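Local coordinates for protein glycerophosphodiester phosphodiesterase (PDB 3CH0) that is an enzyme of the glycerophosphodiester phosphodiesterase family, built on a TIM-barrel fold, at residues M66-E71 and K79-Y84; T58-E63 and K92-G97; P22-A27 and E41-I46. All blocks are in the same frame, centred on the assembly; numbering follows the deposited sequence.

Contact 1. Residues M66-E71 and K79-Y84; sequences MMVDGE and KNFNLY. With EDO (1,2-ethanediol), chain M.
Val-68 and Glu-71, the first and last residues of a type I' beta turn, meet the ring of Phe-81 on one face and at its edge. The turn is the tip of a small beta hairpin made by strands 67-68 and 71-72. Its frame is a reciprocal pair of backbone bonds, Val-68 N to Glu-71 O at 2.9 Å and Glu-71 N to Val-68 O at 2.8 Å. With the two residues so paired, both side chains point to the loop 79-84.

Apolar contact comes from Val-68. Its CB lies 3.8 Å from the centroid of the Phe-81 ring and 13° off the ring normal, a CH-pi contact over the centre of one face. Because CG1 is anti to the backbone N and CG2 anti to the carbonyl carbon, the two methyls spread over different parts of that face: Val-68 CG1 reaches Phe-81 CD1 at 3.5 Å, while CG2 lies nearer the ring's CG and CD2.

Glu-71 approaches from another direction. Its carboxylate sits at the ring's edge, OE1 being 3.6 Å from Phe-81 CZ, with its plane turned 73° from that of the ring. The carboxylate thus meets the C-H rim, the side of an aromatic that should suit negative charge better than the pi face does.

Polar links are indirect or local. One water donates to Glu-71 OE1 at 3.0 Å and accepts from Asn-80 ND2 at 3.0 Å, bridging the segments beside the ring. Just before the hairpin, a 1,2-ethanediol gives a weak hydrogen bond to the carbonyl of Met-66, a selenomethionine. Beyond Phe-81, the centre of an inverse gamma turn, Asn-82 forms an Asx turn: Tyr-84 N donates to Asn-82 OD1 over 3.1 Å from above the carbonyl plane, 61° out of it.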
loop_
_atom_site.group_PDB
_atom_site.type_symbol
_atom_site.label_atom_id
_atom_site.label_comp_id
_atom_site.label_asym_id
_atom_site.label_seq_id
_atom_site.Cartn_x
_atom_site.Cartn_y
_atom_site.Cartn_z
HETATM N N MSE A 66 20.512 3.530 -2.329
HETATM C CA MSE A 66 21.925 3.921 -2.228
HETATM C C MSE A 66 22.428 4.777 -3.376
HETATM O O MSE A 66 23.059 5.796 -3.151
HETATM C CB MSE A 66 22.795 2.647 -2.136
HETATM C CG MSE A 66 24.256 2.934 -1.842
HETATM SE SE MSE A 66 24.347 3.327 0.013
HETATM C CE MSE A 66 24.136 1.452 0.446
HETATM N N MSE A 67 22.156 4.320 -4.578
HETATM C CA MSE A 67 22.766 4.886 -5.792
HETATM C C MSE A 67 21.992 4.530 -7.055
HETATM O O MSE A 67 21.473 3.410 -7.191
HETATM C CB MSE A 67 24.250 4.420 -5.849
HETATM C CG MSE A 67 24.793 3.981 -7.203
HETATM SE SE MSE A 67 26.476 2.951 -7.064
HETATM C CE MSE A 67 26.605 2.977 -5.059
ATOM N N VAL A 68 21.890 5.492 -7.982
ATOM C CA VAL A 68 21.306 5.232 -9.282
ATOM C C VAL A 68 22.324 5.662 -10.348
ATOM O O VAL A 68 22.802 6.807 -10.317
ATOM C CB VAL A 68 19.970 6.006 -9.492
ATOM C CG1 VAL A 68 19.440 5.777 -10.943
ATOM C CG2 VAL A 68 18.950 5.582 -8.426
ATOM N N ASP A 69 22.642 4.732 -11.242
ATOM C CA ASP A 69 23.602 4.981 -12.321
ATOM C C ASP A 69 24.851 5.683 -11.742
ATOM O O ASP A 69 25.352 6.680 -12.261
ATOM C CB ASP A 69 22.938 5.805 -13.461
ATOM C CG ASP A 69 23.761 5.796 -14.750
ATOM O OD1 ASP A 69 24.408 4.750 -15.034
ATOM O OD2 ASP A 69 23.767 6.833 -15.466
ATOM N N GLY A 70 25.318 5.180 -10.603
ATOM C CA GLY A 70 26.519 5.711 -9.948
ATOM C C GLY A 70 26.370 6.896 -9.055
ATOM O O GLY A 70 27.275 7.264 -8.322
ATOM N N GLU A 71 25.176 7.509 -9.049
ATOM C CA GLU A 71 24.931 8.715 -8.257
ATOM C C GLU A 71 24.328 8.445 -6.865
ATOM O O GLU A 71 23.374 7.701 -6.766
ATOM C CB GLU A 71 23.939 9.646 -9.009
ATOM C CG GLU A 71 24.314 10.033 -10.416
ATOM C CD GLU A 71 23.278 10.970 -11.046
ATOM O OE1 GLU A 71 22.869 11.930 -10.345
ATOM O OE2 GLU A 71 22.925 10.719 -12.224
ATOM N N LYS A 79 14.077 12.961 -7.327
ATOM C CA LYS A 79 13.037 13.063 -8.354
ATOM C C LYS A 79 13.555 12.979 -9.773
ATOM O O LYS A 79 12.788 12.739 -10.705
ATOM C CB LYS A 79 12.153 14.325 -8.126
ATOM C CG LYS A 79 11.428 14.235 -6.770
ATOM C CD LYS A 79 10.323 15.253 -6.636
ATOM C CE LYS A 79 9.657 15.127 -5.285
ATOM N NZ LYS A 79 8.442 15.990 -5.197
ATOM N N ASN A 80 14.875 13.129 -9.966
ATOM C CA ASN A 80 15.474 12.849 -11.277
ATOM C C ASN A 80 15.348 11.404 -11.747
ATOM O O ASN A 80 15.433 11.124 -12.947
ATOM C CB ASN A 80 16.987 13.173 -11.291
ATOM C CG ASN A 80 17.300 14.596 -10.935
ATOM O OD1 ASN A 80 16.417 15.443 -10.774
ATOM N ND2 ASN A 80 18.587 14.874 -10.808
ATOM N N PHE A 81 15.237 10.466 -10.797
ATOM C CA PHE A 81 15.294 9.021 -11.073
ATOM C C PHE A 81 13.862 8.521 -11.170
ATOM O O PHE A 81 13.346 7.808 -10.308
ATOM C CB PHE A 81 16.091 8.292 -9.988
ATOM C CG PHE A 81 17.435 8.910 -9.742
ATOM C CD1 PHE A 81 18.334 9.051 -10.791
ATOM C CD2 PHE A 81 17.778 9.397 -8.508
ATOM C CE1 PHE A 81 19.578 9.660 -10.592
ATOM C CE2 PHE A 81 19.045 10.023 -8.312
ATOM C CZ PHE A 81 19.919 10.133 -9.376
ATOM N N ASN A 82 13.259 8.906 -12.279
ATOM C CA ASN A 82 11.805 8.709 -12.499
ATOM C C ASN A 82 11.519 7.373 -13.124
ATOM O O ASN A 82 11.916 7.087 -14.256
ATOM C CB ASN A 82 11.350 9.800 -13.467
ATOM C CG ASN A 82 9.853 9.747 -13.795
ATOM O OD1 ASN A 82 9.095 8.954 -13.221
ATOM N ND2 ASN A 82 9.414 10.655 -14.675
ATOM N N LEU A 83 10.850 6.498 -12.374
ATOM C CA LEU A 83 10.526 5.173 -12.862
ATOM C C LEU A 83 9.728 5.133 -14.157
ATOM O O LEU A 83 9.862 4.252 -14.977
ATOM C CB LEU A 83 9.810 4.316 -11.786
ATOM C CG LEU A 83 10.651 3.635 -10.702
ATOM C CD1 LEU A 83 11.239 4.628 -9.729
ATOM C CD2 LEU A 83 9.793 2.555 -10.041
ATOM N N TYR A 84 8.844 6.112 -14.323
ATOM C CA TYR A 84 8.061 6.196 -15.562
ATOM C C TYR A 84 8.896 6.534 -16.828
ATOM O O TYR A 84 8.389 6.377 -17.939
ATOM C CB TYR A 84 6.922 7.202 -15.394
ATOM C CG TYR A 84 5.817 7.103 -16.395
ATOM C CD1 TYR A 84 5.310 5.888 -16.780
ATOM C CD2 TYR A 84 5.261 8.255 -16.961
ATOM C CE1 TYR A 84 4.270 5.795 -17.723
ATOM C CE2 TYR A 84 4.249 8.186 -17.880
ATOM C CZ TYR A 84 3.758 6.974 -18.261
ATOM O OH TYR A 84 2.767 6.820 -19.186
HETATM C C1 EDO M . 27.083 6.233 -1.966
HETATM O O1 EDO M . 25.947 6.044 -2.813
HETATM C C2 EDO M . 28.294 6.362 -2.885
HETATM O O2 EDO M . 28.167 7.486 -3.803
HETATM O O HOH W 1 20.550 12.917 -12.025
#

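Contact 2. Residues T58-E63 and K92-G97; sequences TFFHHE and KEIDVG. With EDO (1,2-ethanediol), chain G.
Phe-60 meets Ile-94 and Val-96 through carbon atoms alone. The side chain of Ile-94 is laid along the ring: CG2 is 3.4 Å from Phe-60 CE1, CB is 3.6 Å from the same CE1, and CD1 lies over the face at 3.5 Å from both CZ and CE2. This spread follows from the Ile-94 torsions, which put CG2 anti to the backbone N and, with chi2 at 165°, CD1 anti to CA, so that CG2 meets the CD1-CE1 side of the ring and CD1 the CZ-CE2 side. Val-96 comes at about a right angle and in the ring plane, its CG1 3.8 Å from Phe-60 CD1. Face and edge are therefore held by different residues of one loop.

Polar turns shape the backbone behind these groups. Asp-95, whose CB is directed away from segment 58-63, makes an Asx turn in which Gly-97 N donates to OD2 over 2.9 Å; Met-98 N shares that oxygen and Ala-112 N binds OD1. Asp-95 N donates almost straight to O1 of a 1,2-ethanediol, 3.0 Å away at 170°. On the other segment, Glu-63 N reaches His-61 ND1 at 3.0 Å, in the imidazole plane.

The contact ties the loop after strand 52-54 to the loop that follows helix 88-91, and Val-68 of strand 67-68 packs against both Phe-60 and Ile-94.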
loop_
_atom_site.group_PDB
_atom_site.type_symbol
_atom_site.label_atom_id
_atom_site.label_comp_id
_atom_site.label_asym_id
_atom_site.label_seq_id
_atom_site.Cartn_x
_atom_site.Cartn_y
_atom_site.Cartn_z
ATOM N N THR A 58 7.009 7.170 -7.541
ATOM C CA THR A 58 7.306 7.093 -8.949
ATOM C C THR A 58 8.774 7.404 -9.258
ATOM O O THR A 58 9.089 7.507 -10.426
ATOM C CB THR A 58 6.409 8.015 -9.769
ATOM O OG1 THR A 58 6.608 9.349 -9.305
ATOM C CG2 THR A 58 4.937 7.631 -9.547
ATOM N N PHE A 59 9.586 7.640 -8.239
ATOM C CA PHE A 59 11.016 7.917 -8.386
ATOM C C PHE A 59 11.731 7.051 -7.330
ATOM O O PHE A 59 11.123 6.548 -6.363
ATOM C CB PHE A 59 11.354 9.405 -8.175
ATOM C CG PHE A 59 10.860 9.956 -6.878
ATOM C CD1 PHE A 59 9.570 10.474 -6.756
ATOM C CD2 PHE A 59 11.627 9.920 -5.743
ATOM C CE1 PHE A 59 9.131 10.933 -5.558
ATOM C CE2 PHE A 59 11.194 10.364 -4.584
ATOM C CZ PHE A 59 9.907 10.893 -4.465
ATOM N N PHE A 60 13.055 6.959 -7.466
ATOM C CA PHE A 60 13.860 6.276 -6.422
ATOM C C PHE A 60 14.121 7.185 -5.256
ATOM O O PHE A 60 14.770 8.201 -5.392
ATOM C CB PHE A 60 15.203 5.780 -6.974
ATOM C CG PHE A 60 15.076 4.527 -7.762
ATOM C CD1 PHE A 60 15.155 3.264 -7.132
ATOM C CD2 PHE A 60 14.787 4.573 -9.133
ATOM C CE1 PHE A 60 15.005 2.094 -7.868
ATOM C CE2 PHE A 60 14.633 3.432 -9.855
ATOM C CZ PHE A 60 14.741 2.153 -9.222
ATOM N N HIS A 61 13.585 6.826 -4.094
ATOM C CA HIS A 61 13.581 7.696 -2.948
ATOM C C HIS A 61 14.912 7.661 -2.234
ATOM O O HIS A 61 15.506 6.571 -2.009
ATOM C CB HIS A 61 12.439 7.284 -1.979
ATOM C CG HIS A 61 12.035 8.359 -1.029
ATOM N ND1 HIS A 61 12.785 8.713 0.069
ATOM C CD2 HIS A 61 10.909 9.119 -0.977
ATOM C CE1 HIS A 61 12.158 9.663 0.738
ATOM N NE2 HIS A 61 11.032 9.954 0.105
ATOM N N HIS A 62 15.350 8.823 -1.762
ATOM C CA HIS A 62 16.643 8.868 -1.041
ATOM C C HIS A 62 16.677 8.069 0.284
ATOM O O HIS A 62 17.772 7.686 0.762
ATOM C CB HIS A 62 17.047 10.330 -0.766
ATOM C CG HIS A 62 16.359 10.949 0.396
ATOM N ND1 HIS A 62 15.087 11.480 0.313
ATOM C CD2 HIS A 62 16.770 11.160 1.664
ATOM C CE1 HIS A 62 14.735 11.964 1.487
ATOM N NE2 HIS A 62 15.746 11.803 2.320
ATOM N N GLU A 63 15.530 7.779 0.920
ATOM C CA GLU A 63 15.601 7.123 2.176
ATOM C C GLU A 63 15.999 5.686 1.986
ATOM O O GLU A 63 16.517 5.074 2.938
ATOM C CB GLU A 63 14.282 7.217 2.950
ATOM C CG GLU A 63 14.076 8.612 3.478
ATOM C CD GLU A 63 12.826 8.719 4.350
ATOM O OE1 GLU A 63 11.764 8.213 3.922
ATOM O OE2 GLU A 63 12.891 9.282 5.469
ATOM N N LYS A 92 15.140 -2.666 -12.285
ATOM C CA LYS A 92 15.396 -3.902 -11.510
ATOM C C LYS A 92 16.882 -4.058 -11.095
ATOM O O LYS A 92 17.234 -4.947 -10.307
ATOM C CB LYS A 92 14.884 -5.135 -12.258
ATOM C CG LYS A 92 15.772 -5.638 -13.372
ATOM C CD LYS A 92 15.153 -6.851 -14.071
ATOM C CE LYS A 92 16.178 -7.513 -15.008
ATOM N NZ LYS A 92 15.654 -8.750 -15.655
ATOM N N GLU A 93 17.727 -3.184 -11.600
ATOM C CA GLU A 93 19.146 -3.205 -11.265
ATOM C C GLU A 93 19.567 -2.379 -10.078
ATOM O O GLU A 93 20.737 -2.424 -9.686
ATOM C CB GLU A 93 19.974 -2.809 -12.491
ATOM C CG GLU A 93 19.793 -3.776 -13.652
ATOM C CD GLU A 93 20.156 -5.253 -13.327
ATOM O OE1 GLU A 93 21.058 -5.477 -12.478
ATOM O OE2 GLU A 93 19.541 -6.179 -13.911
ATOM N N ILE A 94 18.621 -1.677 -9.441
ATOM C CA ILE A 94 18.940 -0.657 -8.465
ATOM C C ILE A 94 18.543 -1.169 -7.062
ATOM O O ILE A 94 17.370 -1.565 -6.811
ATOM C CB ILE A 94 18.182 0.647 -8.799
ATOM C CG1 ILE A 94 18.697 1.213 -10.147
ATOM C CG2 ILE A 94 18.361 1.656 -7.707
ATOM C CD1 ILE A 94 17.836 2.287 -10.830
ATOM N N ASP A 95 19.518 -1.211 -6.157
ATOM C CA ASP A 95 19.243 -1.663 -4.832
ATOM C C ASP A 95 18.406 -0.677 -4.037
ATOM O O ASP A 95 18.713 0.537 -4.015
ATOM C CB ASP A 95 20.548 -1.905 -4.093
ATOM C CG ASP A 95 20.317 -2.452 -2.708
ATOM O OD1 ASP A 95 20.227 -3.719 -2.576
ATOM O OD2 ASP A 95 20.159 -1.678 -1.766
ATOM N N VAL A 96 17.370 -1.214 -3.379
ATOM C CA VAL A 96 16.535 -0.464 -2.440
ATOM C C VAL A 96 16.413 -1.145 -1.087
ATOM O O VAL A 96 15.375 -1.064 -0.410
ATOM C CB VAL A 96 15.153 -0.208 -3.077
ATOM C CG1 VAL A 96 15.306 0.770 -4.279
ATOM C CG2 VAL A 96 14.476 -1.518 -3.418
ATOM N N GLY A 97 17.482 -1.818 -0.655
ATOM C CA GLY A 97 17.450 -2.453 0.637
ATOM C C GLY A 97 18.636 -2.290 1.587
ATOM O O GLY A 97 18.529 -2.474 2.808
HETATM C C1 EDO G . 22.892 -1.446 -7.228
HETATM O O1 EDO G . 22.163 -0.198 -7.190
HETATM C C2 EDO G . 24.298 -1.330 -7.833
HETATM O O2 EDO G . 24.831 -2.620 -8.226
#

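Contact 3. Residues P22-A27 and E41-I46; sequences PENTIA and EFDLVI
Asn-24 and Asp-43 both carry CG anti to the carbonyl carbon (chi1 -82° and -54°), which brings the amide of one to the carboxylate of the other. Asn-24 ND2 donates to Asp-43 OD2 at 2.9 Å with an N-H...O angle of 170°. The acceptor lies in the amide plane and uses its anti lone pair, although the amide and carboxylate planes stand nearly perpendicular.

The other half of the amide lies against the strand. Asn-24 OD1 is 3.3 Å from Phe-42 CB, and it is buried with no hydrogen-bond partner in the model; the same is true of Asp-43 N. The single straight bond from ND2 thus carries the polar part of the contact.

Asn-24 is positioned by a type II beta turn from Pro-22 to Thr-25, in which it takes the residue with positive phi. Thr-25 OG1 fastens the turn by donating to Pro-22 O at 2.8 Å, and as N-cap of helix 26-35 it also accepts from Ala-28 N. On the strand, Phe-42 packs on Leu-120 of helix 117-127, while the Glu-41 carboxylate is hydrogen-bonded to Gln-174 NE2 and Arg-15 N, and the nearest atoms of its side chain and a bound citric acid are about 3 Å apart.

The turn that leads into helix 26-35 is thereby tied to strand 39-46, both belonging to the beta-alpha-beta unit of strand 10-13, helix 26-35 and strand 39-46 in the TIM barrel.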
loop_
_atom_site.group_PDB
_atom_site.type_symbol
_atom_site.label_atom_id
_atom_site.label_comp_id
_atom_site.label_asym_id
_atom_site.label_seq_id
_atom_site.Cartn_x
_atom_site.Cartn_y
_atom_site.Cartn_z
ATOM N N PRO A 22 13.311 -4.151 4.055
ATOM C CA PRO A 22 13.138 -3.132 3.009
ATOM C C PRO A 22 11.725 -3.118 2.438
ATOM O O PRO A 22 11.143 -4.156 2.085
ATOM C CB PRO A 22 14.181 -3.503 1.986
ATOM C CG PRO A 22 15.317 -4.099 2.819
ATOM C CD PRO A 22 14.558 -4.927 3.830
ATOM N N GLU A 23 11.120 -1.938 2.439
ATOM C CA GLU A 23 9.704 -1.859 2.064
ATOM C C GLU A 23 9.394 -2.358 0.664
ATOM O O GLU A 23 10.188 -2.159 -0.271
ATOM C CB GLU A 23 9.291 -0.391 2.128
ATOM C CG GLU A 23 9.871 0.547 1.087
ATOM C CD GLU A 23 9.646 1.989 1.450
ATOM O OE1 GLU A 23 10.253 2.404 2.450
ATOM O OE2 GLU A 23 8.982 2.706 0.623
ATOM N N ASN A 24 8.233 -2.949 0.504
ATOM C CA ASN A 24 7.725 -3.218 -0.838
ATOM C C ASN A 24 8.647 -4.173 -1.647
ATOM O O ASN A 24 8.640 -4.143 -2.866
ATOM C CB ASN A 24 7.454 -1.917 -1.602
ATOM C CG ASN A 24 6.107 -1.285 -1.265
ATOM O OD1 ASN A 24 5.115 -1.967 -0.994
ATOM N ND2 ASN A 24 6.081 0.060 -1.291
ATOM N N THR A 25 9.299 -5.090 -0.921
ATOM C CA THR A 25 10.183 -6.071 -1.554
ATOM C C THR A 25 9.600 -7.455 -1.333
ATOM O O THR A 25 8.846 -7.734 -0.403
ATOM C CB THR A 25 11.608 -5.993 -0.963
ATOM O OG1 THR A 25 11.571 -6.324 0.431
ATOM C CG2 THR A 25 12.215 -4.613 -1.202
ATOM N N ILE A 26 10.015 -8.347 -2.220
ATOM C CA ILE A 26 9.592 -9.749 -2.117
ATOM C C ILE A 26 10.026 -10.301 -0.747
ATOM O O ILE A 26 9.258 -11.000 -0.090
ATOM C CB ILE A 26 10.188 -10.597 -3.236
ATOM C CG1 ILE A 26 9.593 -10.207 -4.601
ATOM C CG2 ILE A 26 9.994 -12.117 -2.956
ATOM C CD1 ILE A 26 8.093 -10.278 -4.708
ATOM N N ALA A 27 11.196 -9.914 -0.256
ATOM C CA ALA A 27 11.574 -10.355 1.109
ATOM C C ALA A 27 10.547 -9.891 2.148
ATOM O O ALA A 27 10.123 -10.674 2.995
ATOM C CB ALA A 27 12.965 -9.878 1.482
ATOM N N GLU A 41 -0.108 -5.133 2.112
ATOM C CA GLU A 41 -0.365 -3.777 1.695
ATOM C C GLU A 41 0.862 -3.268 0.888
ATOM O O GLU A 41 2.026 -3.558 1.215
ATOM C CB GLU A 41 -0.671 -2.883 2.895
ATOM C CG GLU A 41 -1.130 -1.461 2.570
ATOM C CD GLU A 41 -0.051 -0.525 2.090
ATOM O OE1 GLU A 41 1.177 -0.717 2.317
ATOM O OE2 GLU A 41 -0.396 0.521 1.484
ATOM N N PHE A 42 0.634 -2.551 -0.205
ATOM C CA PHE A 42 1.743 -2.170 -1.058
ATOM C C PHE A 42 1.272 -1.109 -2.036
ATOM O O PHE A 42 0.108 -0.799 -2.121
ATOM C CB PHE A 42 2.300 -3.378 -1.835
ATOM C CG PHE A 42 1.219 -4.136 -2.551
ATOM C CD1 PHE A 42 0.506 -5.131 -1.908
ATOM C CD2 PHE A 42 0.893 -3.851 -3.893
ATOM C CE1 PHE A 42 -0.524 -5.782 -2.513
ATOM C CE2 PHE A 42 -0.159 -4.482 -4.519
ATOM C CZ PHE A 42 -0.861 -5.454 -3.837
ATOM N N ASP A 43 2.227 -0.557 -2.778
ATOM C CA ASP A 43 2.060 0.617 -3.636
ATOM C C ASP A 43 2.475 0.262 -5.039
ATOM O O ASP A 43 3.395 -0.528 -5.230
ATOM C CB ASP A 43 2.994 1.665 -3.108
ATOM C CG ASP A 43 2.803 1.931 -1.644
ATOM O OD1 ASP A 43 1.707 2.393 -1.305
ATOM O OD2 ASP A 43 3.737 1.782 -0.815
ATOM N N LEU A 44 1.769 0.828 -6.030
ATOM C CA LEU A 44 1.982 0.514 -7.428
ATOM C C LEU A 44 2.201 1.745 -8.272
ATOM O O LEU A 44 1.504 2.775 -8.129
ATOM C CB LEU A 44 0.806 -0.264 -8.010
ATOM C CG LEU A 44 0.359 -1.522 -7.250
ATOM C CD1 LEU A 44 -0.961 -2.116 -7.750
ATOM C CD2 LEU A 44 1.481 -2.564 -7.324
ATOM N N VAL A 45 3.208 1.611 -9.136
ATOM C CA VAL A 45 3.572 2.616 -10.149
ATOM C C VAL A 45 3.825 1.883 -11.469
ATOM O O VAL A 45 3.710 0.655 -11.526
ATOM C CB VAL A 45 4.700 3.521 -9.718
ATOM C CG1 VAL A 45 4.445 4.116 -8.301
ATOM C CG2 VAL A 45 6.052 2.729 -9.796
ATOM N N ILE A 46 4.053 2.664 -12.535
ATOM C CA ILE A 46 4.248 2.142 -13.908
ATOM C C ILE A 46 5.614 2.557 -14.469
ATOM O O ILE A 46 6.017 3.685 -14.297
ATOM C CB ILE A 46 3.160 2.676 -14.839
ATOM C CG1 ILE A 46 1.743 2.454 -14.225
ATOM C CG2 ILE A 46 3.219 1.974 -16.231
ATOM C CD1 ILE A 46 1.336 1.023 -13.938
#

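The three contacts run outward from the barrel. Contact 3, centred about 7 Å from the centre of the chain, is fully buried and turns on one amide-carboxylate bond. Contact 2, about 17 Å out, is also buried but purely apolar, joining two loops. Contact 1, about 22 Å out, mixes a buried valine-phenylalanine face with an exposed carboxylate and a water. Contact 1 is nested in the chain loop closed by contact 2, and they share a boundary: Phe-81 O to Phe-60 N (3.0 Å) is a probable backbone hydrogen bond. Contact 2 reaches contact 3 by packing, Gly-97 CA lying 3.5 Å from Pro-22 CG.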